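Local atomic coordinates of citrate lyase, subunit 1 (Methanosaeta concilii, PDB entry 6HXI), a protein that probably forms acetyl-CoA and oxaloacetate from citrate, coenzyme A and ATP, serving as one subunit of an ATP citrate lyase. Residues K229-S232 / E233-F236; K175-L178 / V179-F182. All coordinates share one frame; numbering follows the deposited sequence.

Contact 1. Residues K229-S232 / E233-F236; sequences KRWS and ELAF
Trp231 and Phe236 meet as an offset edge-to-face aromatic pair: the Phe236 ring presents its edge toward the face of the six-membered ring of Trp231, with centroids 5.7 Å apart and planes at 80°. The closest approach is a single pair of ring carbons, Trp231 CZ3 to Phe236 CZ at 3.7 Å, with the Trp231 carbon lying near the plane of the Phe236 ring. In both residues CG stands anti to the carbonyl carbon (chi1 -63° each), which brings the two rings together although their backbones are five residues apart. Leu234 adds a second apolar touch nearer the Trp231 backbone, its CD2 packing 4.0 Å from Trp231 CB. The buried indole is fixed further by NE1, which is hydrogen-bonded to the carbonyl oxygen of Thr193. Leu219 of strand 209-220 touches Trp231, Leu234 and Phe236 alike, while Ile6 of strand 3-6 touches Leu234 and Phe236, so this side is closely packed.

The polar side is the more solvent-exposed one. Here Ser232 and Glu233 are exposed, and Glu233 OE2 lies 3.0 Å from Ser232 OG. Arg17 of helix 8-18 touches Ser232 and makes a long, weak ion pair with Glu233.

Between the two sides runs the backbone bond from Leu234 N to Trp231 O, 3.0 Å long with an N-H...O angle of 164°. It closes a type I beta turn from Trp231 to Leu234, which reverses the loop after strand 209-220 against the edge of the ATP-grasp domain's antiparallel sheet.

Contact 2. Residues K175-L178 / V179-F182; sequences KRAL and VEEF
Four successive i to i+4 backbone hydrogen bonds join residues 175-178 to 179-182, from Val179 N to Lys175 O, Glu180 N to Arg176 O, Glu181 N to Ala177 O and Phe182 N to Leu178 O, with lengths of 2.8 to 3.1 Å. They define two turns of alpha-helix, part of helix 173-192 in the ATP-grasp region.

Side chains add little apolar contact to each other here; mostly they lie against the backbone of the preceding turn. Val179 places CG2 anti to its own carbonyl carbon, and this branch comes to 3.2 Å from Lys175 O, an oxygen already bonded to Val179 N. The buried residues Val179 and Phe182 face strand 195-206: Val179 touches Phe203 and Phe205, and the Phe182 ring meets Phe203 with planes at about 45°. Leu178 also reaches Phe205, and Lys175 makes a cation-pi contact with that same ring, so one face of the helix is spread over the strand.

The acidic residues occupy another side. The chain of Glu180 is extended beyond CG and touches Lys167 in a nearby loop, a residue that Val179 touches as well, while the exposed Glu181 bends at chi2 and folds back along the helix. Its carboxylate thereby comes to lie beside Ala177, where Glu181 OE2 stands 3.2 Å from Ala177 O, a close approach of two acceptors and no hydrogen bond.

How the contacts relate
Both contacts are local, each formed within eight consecutive residues, and both back onto strands of the same six-stranded antiparallel sheet. Contact 1 touches strands 3-6 and 209-220, contact 2 touches strand 195-206, and their centres lie 29 Å apart with no atoms meeting. Contact 2 is partly buried and regular, held by successive main-chain bonds, with Leu178, Val179 and Phe182 touching strand 195-206. Contact 1 is a surface loop with one main-chain bond across it, and it adds an aromatic pair and an apolar touch between side chains of its two segments. The centre of contact 1 is also the nearer to the centre of the chain, about 14 Å from it.

Contact 1. Residues K229-S232 / E233-F236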
ATOM      1  N   LYS C 229     -30.561  32.030  29.652  1.00 63.04           N
ATOM      2  CA  LYS C 229     -32.019  32.047  29.537  1.00 63.29           C
ATOM      3  C   LYS C 229     -32.676  33.114  30.430  1.00 65.72           C
ATOM      4  O   LYS C 229     -33.602  33.788  29.971  1.00 66.22           O
ATOM      5  CB  LYS C 229     -32.639  30.651  29.749  1.00 66.93           C
ATOM      6  CG  LYS C 229     -32.198  29.915  31.004  1.00 93.49           C
ATOM      7  CD  LYS C 229     -33.070  28.678  31.252  1.00111.76           C
ATOM      8  CE  LYS C 229     -32.883  28.130  32.650  1.00127.26           C
ATOM      9  NZ  LYS C 229     -33.991  27.221  33.048  1.00137.37           N
ATOM     10  N   ARG C 230     -32.195  33.289  31.681  1.00 59.28           N
ATOM     11  CA  ARG C 230     -32.786  34.274  32.586  1.00 57.12           C
ATOM     12  C   ARG C 230     -32.455  35.717  32.177  1.00 59.78           C
ATOM     13  O   ARG C 230     -33.335  36.570  32.254  1.00 61.33           O
ATOM     14  CB  ARG C 230     -32.438  33.984  34.053  1.00 53.50           C
ATOM     15  CG  ARG C 230     -33.092  32.708  34.573  1.00 59.86           C
ATOM     16  CD  ARG C 230     -32.928  32.522  36.074  1.00 62.95           C
ATOM     17  NE  ARG C 230     -33.709  31.389  36.582  1.00 62.36           N
ATOM     18  CZ  ARG C 230     -34.025  31.200  37.860  1.00 72.73           C
ATOM     19  NH1 ARG C 230     -33.637  32.071  38.786  1.00 55.96           N
ATOM     20  NH2 ARG C 230     -34.748  30.151  38.221  1.00 56.93           N
ATOM     21  N   TRP C 231     -31.239  35.979  31.678  1.00 54.19           N
ATOM     22  CA  TRP C 231     -30.811  37.324  31.259  1.00 53.14           C
ATOM     23  C   TRP C 231     -31.126  37.637  29.778  1.00 59.79           C
ATOM     24  O   TRP C 231     -30.721  38.703  29.292  1.00 58.46           O
ATOM     25  CB  TRP C 231     -29.294  37.519  31.488  1.00 50.10           C
ATOM     26  CG  TRP C 231     -28.795  37.444  32.901  1.00 49.87           C
ATOM     27  CD1 TRP C 231     -29.492  37.072  34.016  1.00 52.71           C
ATOM     28  CD2 TRP C 231     -27.462  37.738  33.341  1.00 48.77           C
ATOM     29  NE1 TRP C 231     -28.674  37.120  35.121  1.00 51.78           N
ATOM     30  CE2 TRP C 231     -27.424  37.533  34.738  1.00 52.40           C
ATOM     31  CE3 TRP C 231     -26.302  38.192  32.695  1.00 48.78           C
ATOM     32  CZ2 TRP C 231     -26.262  37.731  35.492  1.00 51.00           C
ATOM     33  CZ3 TRP C 231     -25.157  38.389  33.447  1.00 49.38           C
ATOM     34  CH2 TRP C 231     -25.141  38.148  34.825  1.00 49.76           C
ATOM     35  N   SER C 232     -31.830  36.714  29.074  1.00 59.32           N
ATOM     36  CA  SER C 232     -32.163  36.804  27.641  1.00 61.07           C
ATOM     37  C   SER C 232     -32.702  38.161  27.164  1.00 67.33           C
ATOM     38  O   SER C 232     -32.250  38.672  26.133  1.00 65.06           O
ATOM     39  CB  SER C 232     -33.133  35.697  27.244  1.00 66.90           C
ATOM     40  OG  SER C 232     -34.357  35.828  27.945  1.00 81.06           O
ATOM     41  N   GLU C 233     -33.646  38.737  27.926  1.00 68.34           N
ATOM     42  CA  GLU C 233     -34.330  40.001  27.636  1.00 69.68           C
ATOM     43  C   GLU C 233     -33.622  41.263  28.154  1.00 74.67           C
ATOM     44  O   GLU C 233     -34.200  42.346  28.062  1.00 74.48           O
ATOM     45  CB  GLU C 233     -35.781  39.947  28.169  1.00 72.00           C
ATOM     46  CG  GLU C 233     -36.772  39.332  27.195  1.00 91.21           C
ATOM     47  CD  GLU C 233     -37.197  37.907  27.492  1.00128.71           C
ATOM     48  OE1 GLU C 233     -37.922  37.704  28.493  1.00133.57           O
ATOM     49  OE2 GLU C 233     -36.860  37.003  26.692  1.00128.34           O
ATOM     50  N   LEU C 234     -32.396  41.159  28.690  1.00 72.41           N
ATOM     51  CA  LEU C 234     -31.755  42.381  29.196  1.00 72.60           C
ATOM     52  C   LEU C 234     -30.357  42.665  28.620  1.00 75.24           C
ATOM     53  O   LEU C 234     -29.657  41.764  28.144  1.00 74.84           O
ATOM     54  CB  LEU C 234     -31.725  42.424  30.746  1.00 72.61           C
ATOM     55  CG  LEU C 234     -30.630  41.635  31.480  1.00 76.69           C
ATOM     56  CD1 LEU C 234     -29.556  42.564  32.000  1.00 76.25           C
ATOM     57  CD2 LEU C 234     -31.211  40.883  32.645  1.00 79.74           C
ATOM     58  N   ALA C 235     -29.972  43.945  28.714  1.00 70.77           N
ATOM     59  CA  ALA C 235     -28.681  44.491  28.311  1.00 70.46           C
ATOM     60  C   ALA C 235     -28.221  45.455  29.411  1.00 72.76           C
ATOM     61  O   ALA C 235     -29.060  46.152  29.994  1.00 72.45           O
ATOM     62  CB  ALA C 235     -28.813  45.222  26.981  1.00 71.32           C
ATOM     63  N   PHE C 236     -26.909  45.462  29.728  1.00 67.96           N
ATOM     64  CA  PHE C 236     -26.374  46.353  30.760  1.00 66.89           C
ATOM     65  C   PHE C 236     -26.354  47.820  30.300  1.00 72.30           C
ATOM     66  O   PHE C 236     -25.811  48.130  29.237  1.00 71.85           O
ATOM     67  CB  PHE C 236     -24.989  45.897  31.271  1.00 67.36           C
ATOM     68  CG  PHE C 236     -24.936  44.547  31.951  1.00 67.09           C
ATOM     69  CD1 PHE C 236     -25.626  44.319  33.136  1.00 68.78           C
ATOM     70  CD2 PHE C 236     -24.143  43.528  31.446  1.00 67.89           C
ATOM     71  CE1 PHE C 236     -25.572  43.074  33.769  1.00 68.47           C
ATOM     72  CE2 PHE C 236     -24.073  42.291  32.089  1.00 69.89           C
ATOM     73  CZ  PHE C 236     -24.799  42.070  33.242  1.00 67.44           C
TER

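Contact 2. Residues K175-L178 / V179-F182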
ATOM      1  N   LYS C 175     -48.967  38.358  57.781  1.00 94.10           N
ATOM      2  CA  LYS C 175     -47.881  39.147  57.165  1.00 88.97           C
ATOM      3  C   LYS C 175     -46.491  38.608  57.480  1.00 85.35           C
ATOM      4  O   LYS C 175     -45.710  38.439  56.545  1.00 81.14           O
ATOM      5  CB  LYS C 175     -47.975  40.649  57.487  1.00 91.71           C
ATOM      6  CG  LYS C 175     -48.653  41.492  56.396  1.00105.92           C
ATOM      7  CD  LYS C 175     -50.189  41.359  56.376  1.00119.19           C
ATOM      8  CE  LYS C 175     -50.826  42.155  55.259  1.00125.32           C
ATOM      9  NZ  LYS C 175     -52.275  41.855  55.122  1.00132.82           N
ATOM     10  N   ARG C 176     -46.204  38.276  58.767  1.00 79.75           N
ATOM     11  CA  ARG C 176     -44.912  37.713  59.169  1.00 77.14           C
ATOM     12  C   ARG C 176     -44.557  36.463  58.374  1.00 78.15           C
ATOM     13  O   ARG C 176     -43.411  36.342  57.951  1.00 76.89           O
ATOM     14  CB  ARG C 176     -44.859  37.423  60.663  1.00 79.29           C
ATOM     15  CG  ARG C 176     -43.450  37.207  61.195  1.00 84.25           C
ATOM     16  CD  ARG C 176     -43.511  36.644  62.590  1.00 92.51           C
ATOM     17  NE  ARG C 176     -42.218  36.742  63.257  1.00 93.73           N
ATOM     18  CZ  ARG C 176     -41.929  36.162  64.415  1.00 98.69           C
ATOM     19  NH1 ARG C 176     -40.726  36.306  64.953  1.00 79.50           N
ATOM     20  NH2 ARG C 176     -42.843  35.431  65.044  1.00 81.55           N
ATOM     21  N   ALA C 177     -45.530  35.555  58.144  1.00 74.01           N
ATOM     22  CA  ALA C 177     -45.319  34.337  57.360  1.00 72.52           C
ATOM     23  C   ALA C 177     -45.157  34.655  55.863  1.00 73.32           C
ATOM     24  O   ALA C 177     -44.374  33.992  55.179  1.00 69.52           O
ATOM     25  CB  ALA C 177     -46.466  33.364  57.573  1.00 75.76           C
ATOM     26  N   LEU C 178     -45.884  35.684  55.374  1.00 71.26           N
ATOM     27  CA  LEU C 178     -45.850  36.124  53.973  1.00 69.73           C
ATOM     28  C   LEU C 178     -44.537  36.799  53.626  1.00 71.15           C
ATOM     29  O   LEU C 178     -44.055  36.616  52.511  1.00 71.61           O
ATOM     30  CB  LEU C 178     -47.032  37.057  53.633  1.00 70.98           C
ATOM     31  CG  LEU C 178     -48.412  36.417  53.484  1.00 77.54           C
ATOM     32  CD1 LEU C 178     -49.506  37.428  53.757  1.00 79.26           C
ATOM     33  CD2 LEU C 178     -48.588  35.781  52.117  1.00 78.77           C
ATOM     34  N   VAL C 179     -43.954  37.568  54.570  1.00 65.78           N
ATOM     35  CA  VAL C 179     -42.667  38.250  54.385  1.00 63.23           C
ATOM     36  C   VAL C 179     -41.527  37.221  54.481  1.00 65.98           C
ATOM     37  O   VAL C 179     -40.584  37.295  53.702  1.00 63.11           O
ATOM     38  CB  VAL C 179     -42.461  39.482  55.321  1.00 67.03           C
ATOM     39  CG1 VAL C 179     -41.159  40.199  54.989  1.00 65.19           C
ATOM     40  CG2 VAL C 179     -43.619  40.465  55.207  1.00 68.05           C
ATOM     41  N   GLU C 180     -41.623  36.266  55.447  1.00 64.65           N
ATOM     42  CA  GLU C 180     -40.668  35.167  55.668  1.00 63.29           C
ATOM     43  C   GLU C 180     -40.528  34.378  54.357  1.00 65.22           C
ATOM     44  O   GLU C 180     -39.411  34.180  53.895  1.00 62.64           O
ATOM     45  CB  GLU C 180     -41.181  34.256  56.807  1.00 66.76           C
ATOM     46  CG  GLU C 180     -40.463  32.923  56.969  1.00 76.05           C
ATOM     47  CD  GLU C 180     -41.074  31.976  57.987  1.00103.69           C
ATOM     48  OE1 GLU C 180     -42.322  31.900  58.069  1.00118.25           O
ATOM     49  OE2 GLU C 180     -40.301  31.283  58.688  1.00 93.44           O
ATOM     50  N   GLU C 181     -41.672  34.013  53.735  1.00 63.03           N
ATOM     51  CA  GLU C 181     -41.757  33.283  52.478  1.00 62.32           C
ATOM     52  C   GLU C 181     -41.239  34.119  51.301  1.00 64.30           C
ATOM     53  O   GLU C 181     -40.549  33.572  50.424  1.00 62.56           O
ATOM     54  CB  GLU C 181     -43.194  32.793  52.229  1.00 65.73           C
ATOM     55  CG  GLU C 181     -43.482  31.435  52.861  1.00 81.57           C
ATOM     56  CD  GLU C 181     -44.837  31.239  53.528  1.00118.92           C
ATOM     57  OE1 GLU C 181     -45.878  31.422  52.853  1.00117.05           O
ATOM     58  OE2 GLU C 181     -44.854  30.846  54.719  1.00117.31           O
ATOM     59  N   PHE C 182     -41.560  35.438  51.291  1.00 59.04           N
ATOM     60  CA  PHE C 182     -41.134  36.343  50.228  1.00 56.43           C
ATOM     61  C   PHE C 182     -39.626  36.574  50.203  1.00 59.36           C
ATOM     62  O   PHE C 182     -39.023  36.543  49.112  1.00 58.61           O
ATOM     63  CB  PHE C 182     -41.912  37.677  50.266  1.00 58.24           C
ATOM     64  CG  PHE C 182     -41.328  38.764  49.393  1.00 57.85           C
ATOM     65  CD1 PHE C 182     -41.384  38.674  48.009  1.00 59.24           C
ATOM     66  CD2 PHE C 182     -40.644  39.837  49.956  1.00 59.72           C
ATOM     67  CE1 PHE C 182     -40.800  39.650  47.204  1.00 58.81           C
ATOM     68  CE2 PHE C 182     -40.053  40.812  49.149  1.00 61.04           C
ATOM     69  CZ  PHE C 182     -40.143  40.714  47.778  1.00 58.29           C
TER